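Fatty acid-binding protein TM_1468 (Thermotoga maritima, PDB 1VPV) binds long-chain fatty acids such as palmitate and may play a role in lipid transport or fatty acid metabolism. Local coordinates at residues D169-F174 and E234-G239; S240-I245 and N260-S265; P214-R219 and I225-E230; A253-L258 and E271-M276; S105-T110 and L131-A136. All coordinates share one frame; numbering follows the deposited sequence.

Interaction 1 of 5, residues D169-F174 and E234-G239. With PLM (palmitic acid), chain D.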
# COMPACT_ATOMS: atom_id res chain seq x y z
N ASP A 169 -7.71 1.64 12.49
CA ASP A 169 -7.46 3.04 12.16
C ASP A 169 -6.77 3.22 10.81
O ASP A 169 -6.67 4.35 10.31
CB ASP A 169 -6.51 3.66 13.20
CG ASP A 169 -7.18 3.90 14.54
OD1 ASP A 169 -8.42 3.97 14.58
OD2 ASP A 169 -6.45 4.03 15.55
N PHE A 170 -6.21 2.14 10.27
CA PHE A 170 -5.66 2.15 8.89
C PHE A 170 -6.49 1.22 8.00
O PHE A 170 -6.63 0.05 8.30
CB PHE A 170 -4.21 1.74 8.88
CG PHE A 170 -3.37 2.46 9.92
CD1 PHE A 170 -3.03 3.79 9.76
CD2 PHE A 170 -2.93 1.79 11.04
CE1 PHE A 170 -2.28 4.42 10.68
CE2 PHE A 170 -2.16 2.44 11.98
CZ PHE A 170 -1.84 3.74 11.81
N LYS A 171 -7.04 1.77 6.93
CA LYS A 171 -7.93 1.05 6.02
C LYS A 171 -7.44 1.15 4.59
O LYS A 171 -6.80 2.13 4.21
CB LYS A 171 -9.33 1.65 6.12
CG LYS A 171 -9.83 1.72 7.56
CD LYS A 171 -11.20 2.24 7.60
CE LYS A 171 -11.70 2.29 9.01
NZ LYS A 171 -11.83 0.90 9.53
N ALA A 172 -7.73 0.11 3.82
CA ALA A 172 -7.47 0.10 2.36
C ALA A 172 -8.77 -0.29 1.66
O ALA A 172 -9.34 -1.37 1.93
CB ALA A 172 -6.37 -0.86 2.04
N ILE A 173 -9.26 0.61 0.80
CA ILE A 173 -10.58 0.52 0.15
C ILE A 173 -10.41 0.99 -1.31
O ILE A 173 -9.85 2.06 -1.57
CB ILE A 173 -11.60 1.40 0.90
CG1 ILE A 173 -11.73 0.92 2.37
CG2 ILE A 173 -12.96 1.39 0.21
CD1 ILE A 173 -12.59 1.80 3.26
N PHE A 174 -10.87 0.20 -2.28
CA PHE A 174 -10.58 0.50 -3.70
C PHE A 174 -11.56 -0.18 -4.63
O PHE A 174 -12.32 -1.08 -4.22
CB PHE A 174 -9.12 0.12 -4.06
CG PHE A 174 -8.83 -1.37 -4.04
CD1 PHE A 174 -8.72 -2.07 -2.83
CD2 PHE A 174 -8.64 -2.07 -5.23
CE1 PHE A 174 -8.42 -3.47 -2.79
CE2 PHE A 174 -8.34 -3.43 -5.22
CZ PHE A 174 -8.24 -4.15 -3.99
N GLU A 234 -19.08 2.47 7.57
CA GLU A 234 -19.60 1.41 8.40
C GLU A 234 -19.02 1.43 9.80
O GLU A 234 -19.70 1.02 10.73
CB GLU A 234 -19.39 0.04 7.76
CG GLU A 234 -20.33 -0.18 6.58
CD GLU A 234 -20.13 -1.53 5.90
OE1 GLU A 234 -19.36 -2.38 6.41
OE2 GLU A 234 -20.76 -1.73 4.84
N ASP A 235 -17.79 1.92 9.96
CA ASP A 235 -17.19 2.01 11.32
C ASP A 235 -16.61 3.37 11.72
O ASP A 235 -16.02 3.48 12.80
CB ASP A 235 -16.11 0.93 11.52
CG ASP A 235 -14.80 1.27 10.81
OD1 ASP A 235 -14.85 1.88 9.71
OD2 ASP A 235 -13.72 0.91 11.36
N THR A 236 -16.78 4.38 10.88
CA THR A 236 -16.17 5.70 11.07
C THR A 236 -17.21 6.75 10.70
O THR A 236 -17.43 7.04 9.52
CB THR A 236 -14.89 5.82 10.19
OG1 THR A 236 -14.02 4.71 10.47
CG2 THR A 236 -14.10 7.12 10.47
N PRO A 237 -17.90 7.32 11.71
CA PRO A 237 -19.02 8.24 11.41
C PRO A 237 -18.65 9.44 10.54
O PRO A 237 -17.55 9.92 10.62
CB PRO A 237 -19.50 8.73 12.79
CG PRO A 237 -18.87 7.76 13.82
CD PRO A 237 -17.65 7.14 13.15
N GLU A 238 -19.58 9.93 9.73
CA GLU A 238 -19.35 11.13 8.95
C GLU A 238 -18.86 12.29 9.85
O GLU A 238 -19.29 12.45 10.99
CB GLU A 238 -20.60 11.51 8.12
CG GLU A 238 -20.70 13.04 7.80
CD GLU A 238 -21.64 13.40 6.63
OE1 GLU A 238 -22.01 12.50 5.84
OE2 GLU A 238 -21.97 14.61 6.53
N GLY A 239 -17.93 13.08 9.32
CA GLY A 239 -17.32 14.17 10.08
C GLY A 239 -16.15 13.76 10.96
O GLY A 239 -15.70 14.55 11.78
C1 PLM D . 4.18 -10.91 -4.25
O1 PLM D . 4.71 -11.41 -3.21
O2 PLM D . 4.33 -11.44 -5.39
C2 PLM D . 3.39 -9.63 -4.09
C3 PLM D . 1.90 -9.91 -4.11
C4 PLM D . 1.12 -8.60 -4.09
C5 PLM D . -0.37 -8.90 -4.19
C6 PLM D . -1.21 -7.65 -4.19
C7 PLM D . -2.70 -7.94 -4.21
C8 PLM D . -3.50 -6.71 -4.62
C9 PLM D . -3.57 -5.70 -3.49
CA PLM D . -4.29 -4.43 -3.91
CB PLM D . -4.49 -3.50 -2.72
CC PLM D . -4.93 -2.12 -3.19
CD PLM D . -5.31 -1.20 -2.01
CE PLM D . -5.53 0.24 -2.45
CF PLM D . -6.08 1.11 -1.34
CG PLM D . -4.98 1.66 -0.42
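K171 reaches out from the strand to D235, in the loop after helix 220-232. From CB its chain runs straight through CG and CD and bends only at the last torsion (chi4 -66°). CE passes T236 OG1 and lies 3.3 Å from D235 OD1; NZ ends 2.6 Å from D235 OD2. This salt bridge meets the carboxylate on its syn side, 18° out of plane; NZ also hydrogen-bonds to K168 O, while R298 is a second cation on OD2. The strand, 170-176, is a central member of the mixed six-stranded sheet in this DegV-family fold, and further along it the chain touches the bound fatty acid. There A172 CB lies 3.8 Å from the terminal carbon CG of the palmitate, and the F174 ring lays one face against the lipid, with PLM CC 3.7 Å above its centre. A serine in place of F174 would probably leave this part of the alkyl chain without its flat wall. T236 OG1 gives a weak hydrogen bond to OD1 of D235.

Interaction 2 of 5, residues S240-I245 and N260-S265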
# COMPACT_ATOMS: atom_id res chain seq x y z
N SER A 240 -15.66 12.53 10.83
CA SER A 240 -14.45 12.12 11.54
C SER A 240 -13.19 12.77 10.92
O SER A 240 -13.18 13.19 9.78
CB SER A 240 -14.33 10.58 11.56
OG SER A 240 -15.41 10.00 12.29
N LYS A 241 -12.13 12.88 11.71
CA LYS A 241 -10.87 13.43 11.25
C LYS A 241 -10.05 12.34 10.58
O LYS A 241 -9.76 11.32 11.20
CB LYS A 241 -10.06 13.96 12.43
CG LYS A 241 -10.06 15.46 12.65
CD LYS A 241 -8.71 15.86 13.33
CE LYS A 241 -8.74 17.21 13.95
NZ LYS A 241 -9.76 17.20 15.02
N LEU A 242 -9.63 12.59 9.34
CA LEU A 242 -8.91 11.59 8.59
C LEU A 242 -7.62 12.14 7.99
O LEU A 242 -7.52 13.33 7.73
CB LEU A 242 -9.77 11.14 7.41
CG LEU A 242 -11.16 10.57 7.56
CD1 LEU A 242 -11.61 10.09 6.20
CD2 LEU A 242 -11.20 9.42 8.60
N ARG A 243 -6.63 11.27 7.77
CA ARG A 243 -5.56 11.56 6.79
C ARG A 243 -5.62 10.48 5.71
O ARG A 243 -6.01 9.36 5.98
CB ARG A 243 -4.19 11.61 7.44
CG ARG A 243 -4.03 12.74 8.44
CD ARG A 243 -2.56 13.01 8.81
NE ARG A 243 -1.97 11.85 9.49
CZ ARG A 243 -0.82 11.87 10.17
NH1 ARG A 243 -0.12 12.97 10.27
NH2 ARG A 243 -0.37 10.76 10.77
N VAL A 244 -5.23 10.82 4.49
CA VAL A 244 -5.55 10.01 3.30
C VAL A 244 -4.43 10.01 2.25
O VAL A 244 -3.84 11.06 1.95
CB VAL A 244 -6.81 10.57 2.60
CG1 VAL A 244 -7.24 9.68 1.45
CG2 VAL A 244 -7.94 10.72 3.58
N ILE A 245 -4.16 8.85 1.68
CA ILE A 245 -3.41 8.74 0.45
C ILE A 245 -4.37 8.22 -0.60
O ILE A 245 -4.85 7.13 -0.49
CB ILE A 245 -2.22 7.77 0.60
CG1 ILE A 245 -1.30 8.27 1.72
CG2 ILE A 245 -1.41 7.65 -0.72
CD1 ILE A 245 -0.06 7.37 1.92
N ASN A 260 -12.29 14.38 -3.65
CA ASN A 260 -13.32 15.38 -3.60
C ASN A 260 -14.60 14.89 -2.91
O ASN A 260 -15.16 15.57 -2.08
CB ASN A 260 -13.64 15.88 -5.02
CG ASN A 260 -12.61 16.91 -5.51
OD1 ASN A 260 -11.72 17.30 -4.77
ND2 ASN A 260 -12.73 17.34 -6.76
N THR A 261 -15.07 13.70 -3.26
CA THR A 261 -16.28 13.23 -2.66
C THR A 261 -16.04 12.93 -1.20
O THR A 261 -16.92 13.17 -0.41
CB THR A 261 -16.81 12.01 -3.33
OG1 THR A 261 -17.05 12.35 -4.70
CG2 THR A 261 -18.15 11.56 -2.66
N LEU A 262 -14.85 12.44 -0.87
CA LEU A 262 -14.52 12.14 0.51
C LEU A 262 -14.68 13.38 1.39
O LEU A 262 -15.22 13.28 2.50
CB LEU A 262 -13.11 11.57 0.64
CG LEU A 262 -12.73 11.03 2.03
CD1 LEU A 262 -13.69 10.01 2.59
CD2 LEU A 262 -11.35 10.44 2.00
N ARG A 263 -14.26 14.54 0.88
CA ARG A 263 -14.37 15.80 1.66
C ARG A 263 -15.78 16.26 1.98
O ARG A 263 -15.99 16.93 2.96
CB ARG A 263 -13.65 16.95 0.96
CG ARG A 263 -12.15 16.84 1.04
CD ARG A 263 -11.55 17.92 0.21
NE ARG A 263 -10.15 17.66 -0.00
CZ ARG A 263 -9.20 17.94 0.90
NH1 ARG A 263 -9.50 18.52 2.07
NH2 ARG A 263 -7.95 17.66 0.61
N LYS A 264 -16.74 15.91 1.16
CA LYS A 264 -18.12 16.30 1.44
C LYS A 264 -18.57 15.72 2.77
O LYS A 264 -19.48 16.25 3.37
CB LYS A 264 -19.08 15.83 0.34
CG LYS A 264 -18.83 16.54 -0.97
CD LYS A 264 -19.77 16.10 -2.08
CE LYS A 264 -19.22 16.50 -3.42
NZ LYS A 264 -20.26 16.44 -4.45
N SER A 265 -17.96 14.65 3.24
CA SER A 265 -18.42 14.10 4.49
C SER A 265 -17.38 13.76 5.54
O SER A 265 -17.74 13.27 6.61
CB SER A 265 -19.35 12.92 4.22
OG SER A 265 -18.97 12.24 3.08
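L262 turns its CG away from its own backbone N (chi1 -172°), which carries both methyls out from helix 252-263 to strand 241-248. On that strand V244 has CG2 opposite its carbonyl carbon, with CG1 at chi1 -175°, and it is CG2 that meets the helix. V244 CG2 and L262 CD2 come together tip to tip at 3.8 Å. The other methyl of the leucine, CD1, lies 4.2 Å from CD1 of L242, two residues earlier on the strand, and here the two side chains cross at a slant. One leucine thus divides its two methyls between two strand residues that point to the same side of the sheet. The contact is apolar and buried, with F291 and I293 of strand 289-295 also touching L262 and L232 of helix 220-232 packing on both leucines. Such packing of a helix on the strand before it belongs to a beta-alpha-beta unit, here strand 241-248, helix 252-263 and the parallel neighbouring strand 267-275.

Interaction 3 of 5, residues P214-R219 and I225-E230; sequences PYRKVR and IEALIE
The hydroxyl of Y215 donates a hydrogen bond to a main-chain carbonyl of the helix, A227 O, at 2.8 Å, and it does so from an unusual quarter: the donor lies far from the C=O direction and stands 62° out of the carbonyl plane. The oxygen lies at the edge of the tyrosine ring, in its plane. CG of Y215 sits between the backbone N and the carbonyl carbon, a setting that sends the ring across to the helix, where OH also comes 3.7 Å from CD2 of L228. A phenylalanine in place of Y215 would probably leave A227 O without this donor and lose the only direct hydrogen bond between the two segments. Next to it, R216 lays its extended chain beside A227, CD being 4.0 Å from that residue's CB, and brings NH1 to 3.6 Å from E230 OE2. This salt bridge is long, and the guanidinium and carboxylate planes stand 79° apart; a water also joins R216 NH2, weakly, to E230 OE1. V218 CG1 adds a loose apolar contact with A227 CB. Segment 225-230 runs back nearly antiparallel to strand segment 214-219, which belongs to a strand at one border of the sheet, and there Y215 and R216 both face C204 of the neighbouring strand, a classic beta bulge.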
# COMPACT_ATOMS: atom_id res chain seq x y z
N PRO A 214 -13.91 -8.61 -1.85
CA PRO A 214 -14.87 -7.87 -2.69
C PRO A 214 -16.14 -7.76 -1.89
O PRO A 214 -16.55 -8.73 -1.28
CB PRO A 214 -15.11 -8.78 -3.91
CG PRO A 214 -14.25 -9.99 -3.73
CD PRO A 214 -13.67 -9.99 -2.32
N TYR A 215 -16.74 -6.58 -1.85
CA TYR A 215 -17.98 -6.46 -1.07
C TYR A 215 -19.16 -5.85 -1.86
O TYR A 215 -20.30 -5.91 -1.40
CB TYR A 215 -17.67 -5.68 0.22
CG TYR A 215 -17.37 -4.24 -0.02
CD1 TYR A 215 -16.08 -3.81 -0.27
CD2 TYR A 215 -18.40 -3.29 -0.02
CE1 TYR A 215 -15.80 -2.48 -0.49
CE2 TYR A 215 -18.14 -1.97 -0.27
CZ TYR A 215 -16.85 -1.56 -0.49
OH TYR A 215 -16.60 -0.22 -0.70
N ARG A 216 -18.91 -5.30 -3.04
CA ARG A 216 -19.98 -4.71 -3.85
C ARG A 216 -19.62 -4.65 -5.33
O ARG A 216 -18.47 -4.43 -5.69
CB ARG A 216 -20.28 -3.29 -3.36
CG ARG A 216 -21.73 -2.93 -3.42
CD ARG A 216 -22.00 -1.75 -2.56
NE ARG A 216 -23.28 -1.13 -2.89
CZ ARG A 216 -23.67 0.07 -2.45
NH1 ARG A 216 -22.89 0.79 -1.66
NH2 ARG A 216 -24.87 0.55 -2.81
N LYS A 217 -20.61 -4.89 -6.17
CA LYS A 217 -20.51 -4.67 -7.60
C LYS A 217 -21.47 -3.56 -7.88
O LYS A 217 -22.62 -3.63 -7.48
CB LYS A 217 -20.97 -5.88 -8.42
CG LYS A 217 -20.27 -7.18 -8.08
CD LYS A 217 -21.09 -8.44 -8.52
CE LYS A 217 -20.73 -8.85 -9.95
NZ LYS A 217 -21.26 -10.20 -10.32
N VAL A 218 -21.01 -2.53 -8.56
CA VAL A 218 -21.90 -1.47 -8.98
C VAL A 218 -21.57 -1.13 -10.45
O VAL A 218 -20.64 -1.73 -11.05
CB VAL A 218 -21.71 -0.24 -8.10
CG1 VAL A 218 -21.86 -0.58 -6.63
CG2 VAL A 218 -20.34 0.37 -8.34
N ARG A 219 -22.28 -0.14 -11.00
CA ARG A 219 -21.96 0.32 -12.33
C ARG A 219 -21.54 1.79 -12.37
O ARG A 219 -22.27 2.70 -11.87
CB ARG A 219 -23.13 0.08 -13.27
CG ARG A 219 -23.36 -1.39 -13.60
CD ARG A 219 -24.62 -1.56 -14.44
NE ARG A 219 -24.32 -1.54 -15.85
CZ ARG A 219 -25.15 -1.10 -16.79
NH1 ARG A 219 -26.35 -0.63 -16.46
NH2 ARG A 219 -24.77 -1.10 -18.07
N ILE A 225 -17.47 5.20 -6.34
CA ILE A 225 -16.99 6.19 -5.38
C ILE A 225 -17.87 6.16 -4.14
O ILE A 225 -17.34 6.05 -3.02
CB ILE A 225 -16.98 7.64 -6.01
CG1 ILE A 225 -15.78 7.82 -6.93
CG2 ILE A 225 -17.03 8.74 -4.96
CD1 ILE A 225 -15.98 9.01 -7.92
N GLU A 226 -19.20 6.25 -4.33
CA GLU A 226 -20.14 6.19 -3.19
C GLU A 226 -19.96 4.91 -2.38
O GLU A 226 -19.92 4.93 -1.15
CB GLU A 226 -21.59 6.25 -3.65
CG GLU A 226 -22.11 7.61 -4.13
CD GLU A 226 -23.46 7.52 -4.94
OE1 GLU A 226 -24.32 6.66 -4.63
OE2 GLU A 226 -23.64 8.34 -5.89
N ALA A 227 -19.83 3.78 -3.08
CA ALA A 227 -19.65 2.49 -2.40
C ALA A 227 -18.41 2.48 -1.49
O ALA A 227 -18.44 1.87 -0.42
CB ALA A 227 -19.56 1.37 -3.40
N LEU A 228 -17.33 3.15 -1.91
CA LEU A 228 -16.07 3.08 -1.14
C LEU A 228 -16.21 3.85 0.16
O LEU A 228 -15.69 3.45 1.20
CB LEU A 228 -14.88 3.67 -1.93
CG LEU A 228 -14.36 3.03 -3.23
CD1 LEU A 228 -12.83 3.30 -3.42
CD2 LEU A 228 -14.62 1.57 -3.21
N ILE A 229 -16.91 4.98 0.04
CA ILE A 229 -17.13 5.87 1.13
C ILE A 229 -18.17 5.28 2.07
O ILE A 229 -18.03 5.43 3.27
CB ILE A 229 -17.53 7.29 0.63
CG1 ILE A 229 -16.33 7.95 -0.05
CG2 ILE A 229 -18.02 8.17 1.79
CD1 ILE A 229 -16.67 9.18 -0.85
N GLU A 230 -19.18 4.60 1.53
CA GLU A 230 -20.16 3.92 2.40
C GLU A 230 -19.51 2.79 3.19
O GLU A 230 -19.85 2.58 4.35
CB GLU A 230 -21.40 3.44 1.63
CG GLU A 230 -22.20 4.58 1.02
CD GLU A 230 -23.51 4.16 0.37
OE1 GLU A 230 -24.46 3.77 1.11
OE2 GLU A 230 -23.62 4.25 -0.88
O HOH W 1 -26.50 2.16 -0.67

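Interaction 4 of 5, residues A253-L258 and E271-M276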
# COMPACT_ATOMS: atom_id res chain seq x y z
N ALA A 253 -7.63 11.35 -12.80
CA ALA A 253 -8.96 11.95 -12.71
C ALA A 253 -9.83 11.12 -11.75
O ALA A 253 -10.59 11.67 -10.95
CB ALA A 253 -9.60 12.11 -14.11
N GLY A 254 -9.68 9.80 -11.79
CA GLY A 254 -10.50 8.91 -10.96
C GLY A 254 -10.29 9.13 -9.47
O GLY A 254 -11.23 9.27 -8.71
N VAL A 255 -9.02 9.20 -9.07
CA VAL A 255 -8.71 9.31 -7.66
C VAL A 255 -9.06 10.74 -7.18
O VAL A 255 -9.49 10.95 -6.03
CB VAL A 255 -7.25 8.88 -7.37
CG1 VAL A 255 -6.26 9.88 -7.88
CG2 VAL A 255 -7.06 8.65 -5.90
N VAL A 256 -8.96 11.71 -8.09
CA VAL A 256 -9.29 13.07 -7.73
C VAL A 256 -10.77 13.22 -7.39
O VAL A 256 -11.11 13.90 -6.44
CB VAL A 256 -8.77 14.09 -8.77
CG1 VAL A 256 -9.36 15.46 -8.56
CG2 VAL A 256 -7.26 14.19 -8.67
N GLU A 257 -11.65 12.57 -8.14
CA GLU A 257 -13.10 12.59 -7.86
C GLU A 257 -13.43 11.93 -6.52
O GLU A 257 -14.31 12.40 -5.77
CB GLU A 257 -13.87 11.87 -8.96
CG GLU A 257 -13.95 12.60 -10.28
N LEU A 258 -12.73 10.83 -6.24
CA LEU A 258 -12.92 10.07 -5.01
C LEU A 258 -12.61 10.91 -3.80
O LEU A 258 -13.41 10.93 -2.84
CB LEU A 258 -12.05 8.82 -5.01
CG LEU A 258 -11.99 7.99 -3.72
CD1 LEU A 258 -13.36 7.55 -3.29
CD2 LEU A 258 -11.07 6.79 -3.94
N GLU A 271 -3.91 15.20 2.76
CA GLU A 271 -4.05 14.27 1.68
C GLU A 271 -2.93 14.39 0.68
O GLU A 271 -2.38 15.45 0.47
CB GLU A 271 -5.40 14.46 0.98
CG GLU A 271 -5.57 15.77 0.30
CD GLU A 271 -6.55 15.72 -0.88
OE1 GLU A 271 -7.13 14.64 -1.14
OE2 GLU A 271 -6.75 16.76 -1.55
N ILE A 272 -2.62 13.27 0.05
CA ILE A 272 -1.66 13.28 -1.03
C ILE A 272 -2.06 12.14 -1.99
O ILE A 272 -2.74 11.21 -1.58
CB ILE A 272 -0.23 13.14 -0.49
CG1 ILE A 272 0.77 13.23 -1.61
CG2 ILE A 272 -0.05 11.80 0.28
CD1 ILE A 272 2.17 13.52 -1.13
N ILE A 273 -1.68 12.25 -3.25
CA ILE A 273 -1.96 11.25 -4.25
C ILE A 273 -0.68 10.46 -4.53
O ILE A 273 0.38 11.05 -4.67
CB ILE A 273 -2.52 11.90 -5.54
CG1 ILE A 273 -3.97 12.37 -5.28
CG2 ILE A 273 -2.52 10.93 -6.72
CD1 ILE A 273 -4.51 13.29 -6.36
N SER A 274 -0.80 9.14 -4.64
CA SER A 274 0.32 8.27 -4.98
C SER A 274 -0.03 7.25 -6.07
O SER A 274 -0.95 6.44 -5.91
CB SER A 274 0.78 7.51 -3.75
OG SER A 274 1.96 6.79 -4.00
N PRO A 275 0.71 7.26 -7.17
CA PRO A 275 0.44 6.26 -8.19
C PRO A 275 0.78 4.84 -7.70
O PRO A 275 1.76 4.65 -7.00
CB PRO A 275 1.36 6.66 -9.33
CG PRO A 275 2.41 7.45 -8.72
CD PRO A 275 1.82 8.14 -7.54
N MSE A 276 -0.02 3.86 -8.06
CA MSE A 276 0.28 2.49 -7.66
C MSE A 276 1.44 1.95 -8.49
O MSE A 276 1.52 2.17 -9.73
CB MSE A 276 -0.95 1.60 -7.82
CG MSE A 276 -2.06 1.93 -6.88
SE MSE A 276 -3.89 1.36 -7.48
CE MSE A 276 -4.50 0.45 -5.77
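I273 meets two successive valines of helix 252-263, V255 and V256, and it meets them in different ways. The helix is the crossover of a beta-alpha-beta unit, and I273 stands on its second strand, 267-275, which lies at one border of the six-stranded sheet. V255 and the isoleucine slide past each other in opposite directions: V255 CG1 lies 4.1 Å from I273 CG2, and the end of the isoleucine, CD1, stays equally near to the same methyl. V255 holds CG1 between its backbone N and carbonyl carbon (chi1 72°), and this is the methyl that runs alongside. V256 approaches across the isoleucine, at about a right angle, and touches its end. Two branches of I273 are therefore used: CG2 serves V255 alone, while CD1 is shared by both valines. The meeting is apolar throughout, and the strand and helix backbones stay well apart, with the CA atoms of V255 and I273 separated by 7.8 Å. L259 of the same helix also packs on I273, extending the apolar patch along the helix, and H248 of the neighbouring strand touches I273 as well. Just beyond the strand's end, M276, present as selenomethionine, touches the bound palmitate. Between segments 253-258 and 271-276 the closest pair is V256 CG2 and I273 CD1, at 3.7 Å.

Interaction 5 of 5, residues S105-T110 and L131-A136; sequences SKLSGT and LLASGA. With PLM (palmitic acid), chain D.
Two loops that line the fatty-acid site meet here: 105-110, between strand 97-102 and helix 110-118, and 131-136, between strand 125-129 and helix 138-149. They touch lightly. L107 CD1 lies 4.4 Å from A133 CB, and OG of S105 comes 4.3 Å from CD2 of L131, its polar partner being D129. OG of S108, anti to the backbone N at chi1 177°, is 2.5 Å from O1 of the palmitate carboxylate, a hydrogen bond in which the serine donates and whose shortness should not be pressed at this resolution. The same OG accepts from T110 on two fronts, from its OG1 at 2.8 Å and from its backbone N in an ST turn, with G109 at the N-cap position, right before helix 110-118. At the other end of the acid, S134 CB is 3.6 Å from PLM CD and G135 N is 3.6 Å from the terminal methyl, PLM CG. The loops thus divide the ligand by its chemistry: one fixes the acid head, with T75 as a further hydrogen-bonding partner, and the other lies along the far alkyl end. With both T110 donors on S108 OG, its proton is probably directed at the carboxylate.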
# COMPACT_ATOMS: atom_id res chain seq x y z
N SER A 105 1.07 -10.51 5.42
CA SER A 105 1.65 -11.84 5.32
C SER A 105 0.70 -12.82 4.65
O SER A 105 1.10 -13.94 4.29
CB SER A 105 1.99 -12.40 6.71
OG SER A 105 0.81 -12.50 7.51
N LYS A 106 -0.56 -12.44 4.53
CA LYS A 106 -1.57 -13.29 3.91
C LYS A 106 -1.57 -13.15 2.40
O LYS A 106 -2.12 -13.99 1.74
CB LYS A 106 -2.97 -12.91 4.41
CG LYS A 106 -3.07 -12.81 5.90
CD LYS A 106 -3.24 -14.12 6.55
CE LYS A 106 -4.06 -13.97 7.81
NZ LYS A 106 -5.35 -13.30 7.46
N LEU A 107 -1.00 -12.06 1.89
CA LEU A 107 -0.95 -11.78 0.46
C LEU A 107 0.42 -12.10 -0.16
O LEU A 107 0.53 -12.21 -1.36
CB LEU A 107 -1.32 -10.32 0.17
CG LEU A 107 -2.70 -9.82 0.65
CD1 LEU A 107 -2.92 -8.39 0.27
CD2 LEU A 107 -3.90 -10.65 0.15
N SER A 108 1.45 -12.29 0.65
CA SER A 108 2.80 -12.30 0.09
C SER A 108 3.78 -12.84 1.10
O SER A 108 3.59 -12.65 2.31
CB SER A 108 3.20 -10.86 -0.33
OG SER A 108 4.52 -10.75 -0.83
N GLY A 109 4.82 -13.50 0.60
CA GLY A 109 5.97 -13.96 1.44
C GLY A 109 7.00 -12.85 1.74
O GLY A 109 8.07 -13.10 2.28
N THR A 110 6.67 -11.61 1.39
CA THR A 110 7.58 -10.51 1.69
C THR A 110 7.92 -10.44 3.18
O THR A 110 9.09 -10.33 3.56
CB THR A 110 7.00 -9.19 1.18
OG1 THR A 110 6.80 -9.30 -0.23
CG2 THR A 110 7.97 -8.06 1.46
N LEU A 131 -0.70 -6.20 7.68
CA LEU A 131 -2.00 -6.73 7.20
C LEU A 131 -2.68 -5.76 6.21
O LEU A 131 -3.90 -5.71 6.09
CB LEU A 131 -2.95 -7.07 8.37
CG LEU A 131 -2.39 -8.04 9.42
CD1 LEU A 131 -3.39 -8.24 10.55
CD2 LEU A 131 -1.97 -9.44 8.85
N LEU A 132 -1.88 -4.99 5.49
CA LEU A 132 -2.43 -4.10 4.49
C LEU A 132 -1.64 -4.22 3.22
O LEU A 132 -0.90 -5.20 3.01
CB LEU A 132 -2.47 -2.68 5.01
CG LEU A 132 -3.35 -2.51 6.27
CD1 LEU A 132 -2.98 -1.22 6.94
CD2 LEU A 132 -4.83 -2.57 5.94
N ALA A 133 -1.88 -3.27 2.33
CA ALA A 133 -1.16 -3.18 1.08
C ALA A 133 -1.40 -1.80 0.48
O ALA A 133 -2.35 -1.11 0.90
CB ALA A 133 -1.59 -4.25 0.15
N SER A 134 -0.51 -1.41 -0.44
CA SER A 134 -0.60 -0.20 -1.24
C SER A 134 -0.65 1.00 -0.34
O SER A 134 0.03 0.99 0.68
CB SER A 134 -1.79 -0.26 -2.19
OG SER A 134 -1.91 0.94 -2.94
N GLY A 135 -1.43 2.03 -0.72
CA GLY A 135 -1.37 3.37 -0.05
C GLY A 135 -1.75 3.37 1.43
O GLY A 135 -1.61 4.39 2.13
N ALA A 136 -2.26 2.27 1.95
CA ALA A 136 -2.53 2.23 3.37
C ALA A 136 -1.24 2.03 4.18
O ALA A 136 -1.18 2.46 5.31
CB ALA A 136 -3.53 1.18 3.70
C1 PLM D . 4.18 -10.91 -4.25
O1 PLM D . 4.71 -11.41 -3.21
O2 PLM D . 4.33 -11.44 -5.39
C2 PLM D . 3.39 -9.63 -4.09
C3 PLM D . 1.90 -9.91 -4.11
C4 PLM D . 1.12 -8.60 -4.09
C5 PLM D . -0.37 -8.90 -4.19
C6 PLM D . -1.21 -7.65 -4.19
C7 PLM D . -2.70 -7.94 -4.21
C8 PLM D . -3.50 -6.71 -4.62
C9 PLM D . -3.57 -5.70 -3.49
CA PLM D . -4.29 -4.43 -3.91
CB PLM D . -4.49 -3.50 -2.72
CC PLM D . -4.93 -2.12 -3.19
CD PLM D . -5.31 -1.20 -2.01
CE PLM D . -5.53 0.24 -2.45
CF PLM D . -6.08 1.11 -1.34
CG PLM D . -4.98 1.66 -0.42

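Overall arrangement
Interactions 1 to 4 all reach the same mixed six-stranded sheet, while interaction 5 lies in loops nearer the centre of the chain. Interactions 2 and 4 share helix 252-263 and sit on neighbouring strands of one beta-alpha-beta unit; both are purely apolar, interaction 2 buried and interaction 4 partly so, and the R263-E271 salt bridge ties them together. Interactions 1 and 3 are partly buried and more polar: interaction 1 rests on a close salt bridge, interaction 3 on a tyrosine-to-carbonyl hydrogen bond with a long ion pair beside it, and they meet where I173 and F174 pack on L228. The palmitate tail lies against both 169-174 and 131-136, its carboxylate at 105-110.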